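Long-range contacts in glycoside hydrolase family protein (Novosphingobium sp. PP1Y, PDB 6Q2F), which acts as an alpha-L-rhamnosidase, a glycoside hydrolase that probably removes terminal alpha-L-rhamnose residues from glycosides: residues W155-L160 / H437-R442; L212-P217 / D410-L415; G168-P173 / G423-A428. All coordinates share one frame; numbering follows the deposited sequence.

Contact 1: W155-L160 / H437-R442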
loop_
_atom_site.group_PDB
_atom_site.type_symbol
_atom_site.label_atom_id
_atom_site.label_comp_id
_atom_site.label_asym_id
_atom_site.label_seq_id
_atom_site.Cartn_x
_atom_site.Cartn_y
_atom_site.Cartn_z
ATOM N N TRP A 155 -18.054 2.103 -27.720
ATOM C CA TRP A 155 -19.237 1.664 -28.449
ATOM C C TRP A 155 -19.771 2.776 -29.328
ATOM O O TRP A 155 -19.566 3.961 -29.049
ATOM C CB TRP A 155 -20.351 1.198 -27.498
ATOM C CG TRP A 155 -20.733 2.244 -26.509
ATOM C CD1 TRP A 155 -21.714 3.177 -26.641
ATOM C CD2 TRP A 155 -20.128 2.468 -25.232
ATOM N NE1 TRP A 155 -21.754 3.978 -25.522
ATOM C CE2 TRP A 155 -20.789 3.559 -24.640
ATOM C CE3 TRP A 155 -19.091 1.852 -24.536
ATOM C CZ2 TRP A 155 -20.451 4.050 -23.372
ATOM C CZ3 TRP A 155 -18.743 2.346 -23.268
ATOM C CH2 TRP A 155 -19.426 3.441 -22.710
ATOM N N SER A 156 -20.463 2.364 -30.391
ATOM C CA SER A 156 -21.360 3.215 -31.151
ATOM C C SER A 156 -22.763 2.638 -31.047
ATOM O O SER A 156 -22.944 1.449 -30.767
ATOM C CB SER A 156 -20.952 3.317 -32.623
ATOM O OG SER A 156 -21.305 2.125 -33.302
ATOM N N GLU A 157 -23.744 3.499 -31.248
ATOM C CA GLU A 157 -25.143 3.163 -31.163
ATOM C C GLU A 157 -25.958 3.544 -32.369
ATOM O O GLU A 157 -25.766 4.565 -32.957
ATOM C CB GLU A 157 -25.740 3.942 -30.056
ATOM C CG GLU A 157 -25.718 3.291 -28.725
ATOM C CD GLU A 157 -26.694 3.956 -27.807
ATOM O OE1 GLU A 157 -27.712 4.497 -28.312
ATOM O OE2 GLU A 157 -26.442 3.941 -26.589
ATOM N N THR A 158 -26.906 2.713 -32.714
ATOM C CA THR A 158 -27.747 2.996 -33.867
ATOM C C THR A 158 -29.170 2.555 -33.550
ATOM O O THR A 158 -29.397 1.710 -32.681
ATOM C CB THR A 158 -27.210 2.293 -35.130
ATOM O OG1 THR A 158 -25.814 2.587 -35.276
ATOM C CG2 THR A 158 -27.923 2.782 -36.374
ATOM N N THR A 159 -30.132 3.156 -34.239
ATOM C CA THR A 159 -31.533 2.791 -34.106
ATOM C C THR A 159 -32.048 2.221 -35.422
ATOM O O THR A 159 -31.607 2.625 -36.504
ATOM C CB THR A 159 -32.383 3.988 -33.691
ATOM O OG1 THR A 159 -32.155 5.066 -34.601
ATOM C CG2 THR A 159 -32.015 4.438 -32.280
ATOM N N LEU A 160 -32.985 1.273 -35.317
ATOM C CA LEU A 160 -33.625 0.639 -36.465
ATOM C C LEU A 160 -35.115 0.486 -36.203
ATOM O O LEU A 160 -35.568 0.495 -35.055
ATOM C CB LEU A 160 -33.037 -0.743 -36.762
ATOM C CG LEU A 160 -31.662 -0.795 -37.402
ATOM C CD1 LEU A 160 -31.305 -2.248 -37.678
ATOM C CD2 LEU A 160 -31.671 0.035 -38.680
ATOM N N HIS A 437 -38.785 0.484 -31.034
ATOM C CA HIS A 437 -37.815 0.332 -32.112
ATOM C C HIS A 437 -36.601 -0.461 -31.642
ATOM O O HIS A 437 -36.474 -0.825 -30.467
ATOM C CB HIS A 437 -37.395 1.695 -32.679
ATOM C CG HIS A 437 -36.603 2.544 -31.734
ATOM N ND1 HIS A 437 -37.195 3.363 -30.795
ATOM C CD2 HIS A 437 -35.267 2.738 -31.614
ATOM C CE1 HIS A 437 -36.257 4.007 -30.123
ATOM N NE2 HIS A 437 -35.079 3.648 -30.602
ATOM N N TRP A 438 -35.713 -0.748 -32.592
ATOM C CA TRP A 438 -34.501 -1.507 -32.323
ATOM C C TRP A 438 -33.341 -0.583 -31.984
ATOM O O TRP A 438 -33.198 0.502 -32.556
ATOM C CB TRP A 438 -34.121 -2.380 -33.522
ATOM C CG TRP A 438 -34.904 -3.649 -33.624
ATOM C CD1 TRP A 438 -35.938 -3.917 -34.482
ATOM C CD2 TRP A 438 -34.722 -4.831 -32.834
ATOM N NE1 TRP A 438 -36.407 -5.195 -34.271
ATOM C CE2 TRP A 438 -35.679 -5.774 -33.263
ATOM C CE3 TRP A 438 -33.843 -5.183 -31.807
ATOM C CZ2 TRP A 438 -35.776 -7.043 -32.700
ATOM C CZ3 TRP A 438 -33.945 -6.445 -31.247
ATOM C CH2 TRP A 438 -34.901 -7.359 -31.696
ATOM N N ARG A 439 -32.473 -1.072 -31.133
ATOM C CA ARG A 439 -31.269 -0.383 -30.808
ATOM C C ARG A 439 -30.168 -1.361 -31.081
ATOM O O ARG A 439 -30.197 -2.454 -30.622
ATOM C CB ARG A 439 -31.265 0.004 -29.369
ATOM C CG ARG A 439 -30.283 1.074 -29.027
ATOM C CD ARG A 439 -30.896 1.843 -27.912
ATOM N NE ARG A 439 -29.920 2.488 -27.094
ATOM C CZ ARG A 439 -30.183 2.953 -25.886
ATOM N NH1 ARG A 439 -31.393 2.837 -25.369
ATOM N NH2 ARG A 439 -29.227 3.553 -25.201
ATOM N N VAL A 440 -29.194 -0.925 -31.846
ATOM C CA VAL A 440 -28.083 -1.756 -32.183
ATOM C C VAL A 440 -26.842 -1.155 -31.575
ATOM O O VAL A 440 -26.502 -0.033 -31.818
ATOM C CB VAL A 440 -27.919 -1.883 -33.682
ATOM C CG1 VAL A 440 -26.826 -2.858 -34.018
ATOM C CG2 VAL A 440 -29.221 -2.310 -34.296
ATOM N N LEU A 441 -26.177 -1.967 -30.788
ATOM C CA LEU A 441 -24.996 -1.578 -30.090
ATOM C C LEU A 441 -23.781 -2.259 -30.652
ATOM O O LEU A 441 -23.709 -3.456 -30.692
ATOM C CB LEU A 441 -25.190 -1.981 -28.647
ATOM C CG LEU A 441 -24.297 -1.484 -27.557
ATOM C CD1 LEU A 441 -23.937 -0.062 -27.823
ATOM C CD2 LEU A 441 -25.041 -1.571 -26.261
ATOM N N ARG A 442 -22.827 -1.463 -31.084
ATOM C CA ARG A 442 -21.616 -2.007 -31.593
ATOM C C ARG A 442 -20.568 -1.753 -30.530
ATOM O O ARG A 442 -20.190 -0.642 -30.269
ATOM C CB ARG A 442 -21.210 -1.402 -32.919
ATOM C CG ARG A 442 -19.933 -1.998 -33.447
ATOM C CD ARG A 442 -19.621 -1.540 -34.846
ATOM N NE ARG A 442 -18.332 -1.996 -35.297
ATOM C CZ ARG A 442 -17.770 -1.615 -36.424
ATOM N NH1 ARG A 442 -18.386 -0.770 -37.211
ATOM N NH2 ARG A 442 -16.589 -2.073 -36.757
HETATM O O HOH W 1 -24.220 0.705 -33.578
#
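The salt bridge from Arg-439 to Glu-157 crosses an antiparallel beta ladder, in which segment 155-160 lies on edge strand 151-160 of a four-stranded sheet. The straight bond runs from Arg-439 NH2 to Glu-157 OE2 (3.1 Å, 175° at the hydrogen); the acceptor lies in the guanidinium plane, whereas the nitrogen meets the oxygen from above the carboxylate plane. Arg-439 NE adds a weak, bent bond to OE1 of the same carboxylate, and the two flat groups are turned 48° against each other. Along the backbones, reciprocal N-H...O=C pairs join Ser-156 to Arg-442, Thr-158 to Val-440 and Leu-160 to Trp-438, with Val-440 N to Thr-158 O at 2.8 Å among them. A water donates to Val-440 O and to Ser-156 OG, and also hydrogen-bonds Thr-158 OG1, tying both strands on the face of Ser-156 and Thr-158. Ser-156 OG has a further partner in Ala-171 O, while the guanidinium of Arg-442 leaves the pair for Glu-208.

Packing completes the ladder. Leu-441 runs beside Trp-155, its CD1 3.8 Å from Trp-155 CB. On the other face, Leu-160 CB meets Trp-438 CB at 3.8 Å. At the far end His-437 holds its CG between backbone N and carbonyl carbon (chi1 67°), placing the ring obliquely by Thr-159, whose CG2 lies 3.6 Å from His-437 NE2.

Contact 2: L212-P217 / D410-L415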
loop_
_atom_site.group_PDB
_atom_site.type_symbol
_atom_site.label_atom_id
_atom_site.label_comp_id
_atom_site.label_asym_id
_atom_site.label_seq_id
_atom_site.Cartn_x
_atom_site.Cartn_y
_atom_site.Cartn_z
ATOM N N LEU A 212 -24.718 -6.149 -30.515
ATOM C CA LEU A 212 -25.923 -6.554 -29.819
ATOM C C LEU A 212 -27.073 -5.689 -30.301
ATOM O O LEU A 212 -26.899 -4.506 -30.602
ATOM C CB LEU A 212 -25.778 -6.424 -28.304
ATOM C CG LEU A 212 -24.603 -7.171 -27.686
ATOM C CD1 LEU A 212 -24.462 -6.757 -26.239
ATOM C CD2 LEU A 212 -24.786 -8.697 -27.831
ATOM N N ALA A 213 -28.242 -6.302 -30.398
ATOM C CA ALA A 213 -29.463 -5.581 -30.705
ATOM C C ALA A 213 -30.506 -5.963 -29.673
ATOM O O ALA A 213 -30.531 -7.093 -29.178
ATOM C CB ALA A 213 -29.974 -5.881 -32.115
ATOM N N PHE A 214 -31.368 -5.008 -29.349
ATOM C CA PHE A 214 -32.402 -5.242 -28.358
ATOM C C PHE A 214 -33.508 -4.229 -28.576
ATOM O O PHE A 214 -33.238 -3.105 -29.016
ATOM C CB PHE A 214 -31.843 -5.148 -26.934
ATOM C CG PHE A 214 -31.006 -3.921 -26.682
ATOM C CD1 PHE A 214 -31.593 -2.752 -26.231
ATOM C CD2 PHE A 214 -29.638 -3.939 -26.896
ATOM C CE1 PHE A 214 -30.832 -1.613 -25.989
ATOM C CE2 PHE A 214 -28.869 -2.804 -26.657
ATOM C CZ PHE A 214 -29.473 -1.639 -26.202
ATOM N N PRO A 215 -34.755 -4.601 -28.311
ATOM C CA PRO A 215 -35.860 -3.657 -28.477
ATOM C C PRO A 215 -35.825 -2.593 -27.397
ATOM O O PRO A 215 -35.344 -2.811 -26.282
ATOM C CB PRO A 215 -37.111 -4.535 -28.347
ATOM C CG PRO A 215 -36.614 -5.956 -28.490
ATOM C CD PRO A 215 -35.223 -5.945 -27.952
ATOM N N VAL A 216 -36.350 -1.427 -27.744
ATOM C CA VAL A 216 -36.293 -0.272 -26.860
ATOM C C VAL A 216 -37.543 0.544 -27.167
ATOM O O VAL A 216 -38.033 0.509 -28.308
ATOM C CB VAL A 216 -34.979 0.507 -27.068
ATOM C CG1 VAL A 216 -33.768 -0.324 -26.688
ATOM C CG2 VAL A 216 -34.864 1.054 -28.483
ATOM N N PRO A 217 -38.130 1.235 -26.194
ATOM C CA PRO A 217 -39.366 1.976 -26.468
ATOM C C PRO A 217 -39.086 3.297 -27.170
ATOM O O PRO A 217 -38.110 3.991 -26.870
ATOM C CB PRO A 217 -39.948 2.205 -25.070
ATOM C CG PRO A 217 -38.742 2.282 -24.198
ATOM C CD PRO A 217 -37.756 1.299 -24.772
ATOM N N ASP A 410 -33.501 -11.379 -22.099
ATOM C CA ASP A 410 -33.825 -12.377 -23.114
ATOM C C ASP A 410 -34.092 -11.757 -24.479
ATOM O O ASP A 410 -33.967 -12.452 -25.495
ATOM C CB ASP A 410 -35.033 -13.200 -22.667
ATOM C CG ASP A 410 -34.753 -13.988 -21.406
ATOM O OD1 ASP A 410 -33.617 -14.492 -21.267
ATOM O OD2 ASP A 410 -35.655 -14.091 -20.548
ATOM N N SER A 411 -34.439 -10.468 -24.523
ATOM C CA SER A 411 -34.665 -9.784 -25.792
ATOM C C SER A 411 -33.372 -9.458 -26.524
ATOM O O SER A 411 -33.420 -9.160 -27.722
ATOM C CB SER A 411 -35.423 -8.477 -25.569
ATOM O OG SER A 411 -36.520 -8.657 -24.702
ATOM N N VAL A 412 -32.228 -9.465 -25.835
ATOM C CA VAL A 412 -30.987 -9.033 -26.471
ATOM C C VAL A 412 -30.517 -10.095 -27.453
ATOM O O VAL A 412 -30.458 -11.285 -27.124
ATOM C CB VAL A 412 -29.906 -8.737 -25.425
ATOM C CG1 VAL A 412 -28.591 -8.372 -26.126
ATOM C CG2 VAL A 412 -30.359 -7.613 -24.501
ATOM N N ILE A 413 -30.168 -9.662 -28.662
ATOM C CA ILE A 413 -29.744 -10.549 -29.737
ATOM C C ILE A 413 -28.284 -10.277 -30.059
ATOM O O ILE A 413 -27.862 -9.120 -30.158
ATOM C CB ILE A 413 -30.616 -10.371 -30.997
ATOM C CG1 ILE A 413 -32.069 -10.743 -30.707
ATOM C CG2 ILE A 413 -30.095 -11.226 -32.130
ATOM C CD1 ILE A 413 -33.005 -10.403 -31.856
ATOM N N ASP A 414 -27.521 -11.347 -30.240
ATOM C CA ASP A 414 -26.113 -11.256 -30.605
ATOM C C ASP A 414 -26.003 -11.280 -32.120
ATOM O O ASP A 414 -26.106 -12.335 -32.741
ATOM C CB ASP A 414 -25.329 -12.402 -29.983
ATOM C CG ASP A 414 -23.836 -12.239 -30.156
ATOM O OD1 ASP A 414 -23.415 -11.377 -30.964
ATOM O OD2 ASP A 414 -23.080 -12.970 -29.484
ATOM N N LEU A 415 -25.747 -10.117 -32.715
ATOM C CA LEU A 415 -25.567 -9.984 -34.154
ATOM C C LEU A 415 -24.100 -9.992 -34.577
ATOM O O LEU A 415 -23.793 -9.549 -35.688
ATOM C CB LEU A 415 -26.220 -8.694 -34.646
ATOM C CG LEU A 415 -27.712 -8.522 -34.404
ATOM C CD1 LEU A 415 -28.183 -7.170 -34.923
ATOM C CD2 LEU A 415 -28.460 -9.650 -35.092
#
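Ala-213 CB and Leu-415 CD1 meet at 3.6 Å on one face of a short antiparallel bridge, where strand 413-414 closes the edge of the four-stranded sheet beside strand 206-217. The small methyl of Ala-213 touches the leucine through a single branch, and Trp-427 packs against both residues. On the side of Leu-212 and Phe-214, Val-412 reaches strand 206-217 with its two methyls parted. With CG1 anti to the backbone N (chi1 176°), that branch is directed to Leu-212 CB, 4.1 Å away, while CG2 comes to 3.8 Å from Phe-214 CB; the phenyl ring itself leads away from this segment. Leu-212 uses its CD2 branch as well, which lies alongside the backbone of Asp-414. Toward the 3-10 turn, where regular pairing has ended, the proline ring of Pro-215 lies against Ser-411, its CD 3.5 Å from Ser-411 CB, a tight carbon pair.

Around this apolar centre the backbone supplies the polar link. Ala-213 and Ile-413 form the hydrogen-bonded pair: Ala-213 N donates to Ile-413 O at 2.9 Å, in the carbonyl plane, and Ile-413 N returns a shorter bond of 2.6 Å to Ala-213 O, nearly along the C=O axis. Leu-212 and Asp-414 make the adjoining non-hydrogen-bonded pair, and Leu-212 CA lends a CA-H...O contact to Ile-413 O. The carboxylate of Asp-414 is engaged beyond the bridge, with Thr-416 OG1 hydrogen-bonded at OD1 and a salt bridge from Arg-529 NE at OD2.

Contact 3: G168-P173 / G423-A428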
loop_
_atom_site.group_PDB
_atom_site.type_symbol
_atom_site.label_atom_id
_atom_site.label_comp_id
_atom_site.label_asym_id
_atom_site.label_seq_id
_atom_site.Cartn_x
_atom_site.Cartn_y
_atom_site.Cartn_z
ATOM N N GLY A 168 -26.481 0.106 -45.044
ATOM C CA GLY A 168 -25.281 0.861 -44.781
ATOM C C GLY A 168 -24.413 0.229 -43.712
ATOM O O GLY A 168 -24.474 -0.968 -43.412
ATOM N N ARG A 169 -23.592 1.073 -43.112
ATOM C CA ARG A 169 -22.555 0.613 -42.210
ATOM C C ARG A 169 -22.855 1.005 -40.774
ATOM O O ARG A 169 -23.284 2.130 -40.499
ATOM C CB ARG A 169 -21.201 1.178 -42.632
ATOM C CG ARG A 169 -20.689 0.598 -43.933
ATOM C CD ARG A 169 -19.238 0.968 -44.091
ATOM N NE ARG A 169 -18.993 2.401 -44.191
ATOM C CZ ARG A 169 -19.050 3.084 -45.330
ATOM N NH1 ARG A 169 -19.318 2.460 -46.472
ATOM N NH2 ARG A 169 -18.827 4.390 -45.331
ATOM N N LEU A 170 -22.627 0.064 -39.863
ATOM C CA LEU A 170 -22.582 0.388 -38.446
ATOM C C LEU A 170 -21.386 1.288 -38.182
ATOM O O LEU A 170 -20.245 0.893 -38.440
ATOM C CB LEU A 170 -22.478 -0.877 -37.604
ATOM C CG LEU A 170 -23.770 -1.545 -37.148
ATOM C CD1 LEU A 170 -23.443 -2.714 -36.241
ATOM C CD2 LEU A 170 -24.669 -0.545 -36.449
ATOM N N ALA A 171 -21.652 2.493 -37.677
ATOM C CA ALA A 171 -20.589 3.413 -37.279
ATOM C C ALA A 171 -19.565 2.703 -36.399
ATOM O O ALA A 171 -19.920 2.001 -35.452
ATOM C CB ALA A 171 -21.180 4.608 -36.526
ATOM N N SER A 172 -18.299 2.864 -36.751
ATOM C CA SER A 172 -17.215 2.298 -35.971
ATOM C C SER A 172 -17.191 2.916 -34.572
ATOM O O SER A 172 -17.407 4.120 -34.419
ATOM C CB SER A 172 -15.883 2.543 -36.682
ATOM O OG SER A 172 -15.812 1.856 -37.920
ATOM N N PRO A 173 -16.973 2.117 -33.535
ATOM C CA PRO A 173 -16.708 2.678 -32.204
ATOM C C PRO A 173 -15.445 3.520 -32.217
ATOM O O PRO A 173 -14.558 3.307 -33.057
ATOM C CB PRO A 173 -16.530 1.430 -31.325
ATOM C CG PRO A 173 -17.254 0.360 -32.040
ATOM C CD PRO A 173 -17.067 0.651 -33.505
ATOM N N GLY A 423 -18.116 -2.992 -42.680
ATOM C CA GLY A 423 -18.901 -2.166 -41.791
ATOM C C GLY A 423 -20.395 -2.378 -41.912
ATOM O O GLY A 423 -21.150 -1.883 -41.067
ATOM N N THR A 424 -20.838 -3.102 -42.933
ATOM C CA THR A 424 -22.248 -3.360 -43.149
ATOM C C THR A 424 -22.753 -4.450 -42.216
ATOM O O THR A 424 -21.997 -5.316 -41.760
ATOM C CB THR A 424 -22.489 -3.768 -44.597
ATOM O OG1 THR A 424 -21.707 -4.931 -44.882
ATOM C CG2 THR A 424 -22.093 -2.632 -45.553
ATOM N N LEU A 425 -24.051 -4.403 -41.936
ATOM C CA LEU A 425 -24.709 -5.371 -41.066
ATOM C C LEU A 425 -25.833 -6.033 -41.848
ATOM O O LEU A 425 -26.745 -5.350 -42.317
ATOM C CB LEU A 425 -25.252 -4.687 -39.810
ATOM C CG LEU A 425 -25.943 -5.563 -38.766
ATOM C CD1 LEU A 425 -24.915 -6.363 -37.988
ATOM C CD2 LEU A 425 -26.765 -4.685 -37.844
ATOM N N ASP A 426 -25.752 -7.334 -42.063
ATOM C CA ASP A 426 -26.764 -8.049 -42.817
ATOM C C ASP A 426 -27.768 -8.642 -41.835
ATOM O O ASP A 426 -27.574 -9.724 -41.338
ATOM C CB ASP A 426 -26.029 -9.079 -43.687
ATOM C CG ASP A 426 -26.736 -10.411 -43.817
ATOM O OD1 ASP A 426 -27.957 -10.451 -44.021
ATOM O OD2 ASP A 426 -26.041 -11.437 -43.758
ATOM N N TRP A 427 -28.855 -7.923 -41.582
ATOM C CA TRP A 427 -29.852 -8.325 -40.602
ATOM C C TRP A 427 -31.249 -7.916 -41.035
ATOM O O TRP A 427 -31.466 -6.798 -41.503
ATOM C CB TRP A 427 -29.527 -7.726 -39.229
ATOM C CG TRP A 427 -30.419 -8.160 -38.126
ATOM C CD1 TRP A 427 -30.822 -9.434 -37.842
ATOM C CD2 TRP A 427 -30.977 -7.327 -37.105
ATOM N NE1 TRP A 427 -31.622 -9.438 -36.723
ATOM C CE2 TRP A 427 -31.726 -8.155 -36.251
ATOM C CE3 TRP A 427 -30.923 -5.955 -36.837
ATOM C CZ2 TRP A 427 -32.416 -7.660 -35.151
ATOM C CZ3 TRP A 427 -31.612 -5.465 -35.748
ATOM C CH2 TRP A 427 -32.351 -6.315 -34.921
ATOM N N ALA A 428 -32.192 -8.836 -40.867
ATOM C CA ALA A 428 -33.608 -8.535 -41.043
ATOM C C ALA A 428 -34.183 -8.250 -39.662
ATOM O O ALA A 428 -34.439 -9.171 -38.881
ATOM C CB ALA A 428 -34.332 -9.685 -41.734
#
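Arg-169 lays the first part of its side chain over the peptide carbonyl of Gly-423. CB comes first, 3.4 Å from Gly-423 O. CG, anti to its own carbonyl carbon (chi1 -69°), moves on to the carbonyl carbon, 3.6 Å from Gly-423 C, and also comes to 3.9 Å from Thr-424 CG2. CD then passes Gly-423 CA at 3.9 Å; Gly-423, having no side chain, presents its bare CA to this carbon. Beyond it the chain bends at chi3 (-63°), and NE and the guanidinium lead away from segment 423-428, so the arginine contributes its aliphatic part to this contact.

Both segments are loops, one following strand 164-165 and the other preceding strand 428-429, and they pack on the face of the four-stranded antiparallel sheet that bears Thr-158 and Val-440 rather than pairing as strands within it. One backbone hydrogen bond joins them, from Leu-170 N to Gly-423 O at 2.7 Å, bent to 137° at the hydrogen. The same oxygen also receives a CA-H...O contact from Arg-169 CA. In the other direction, Gly-168 O accepts one from Thr-424 CA at 3.3 Å, with the CB and CG2 of that threonine close by. Leu-170 touches Thr-158 and Val-440 of the sheet. Across the contact, the side chains of Leu-170 and Leu-425 cross at a slant, CD1 of the first 4.2 Å from CD2 of the second.

Overall arrangement
Contacts 1 and 2 belong to one antiparallel sheet: strands 436-447 and 206-217 are its inner neighbours, and each contact pairs one of them with an edge strand. A probable hydrogen bond from Leu-441 N to Leu-212 O joins the two across the middle. Contact 3 joins two loops that pack on this sheet. All three are partly buried and lie far from the centre of the chain, at about 43 to 46 Å. Chemistry follows position. Contact 1 is a long ladder with a salt bridge, contact 2 a bridge of two residue pairs backed by apolar side chains, and contact 3 rests on one backbone bond and packing of an arginine's aliphatic part on a glycine backbone. Trp-427 links contact 3 to contact 1, its ring edge-to-face with Trp-438.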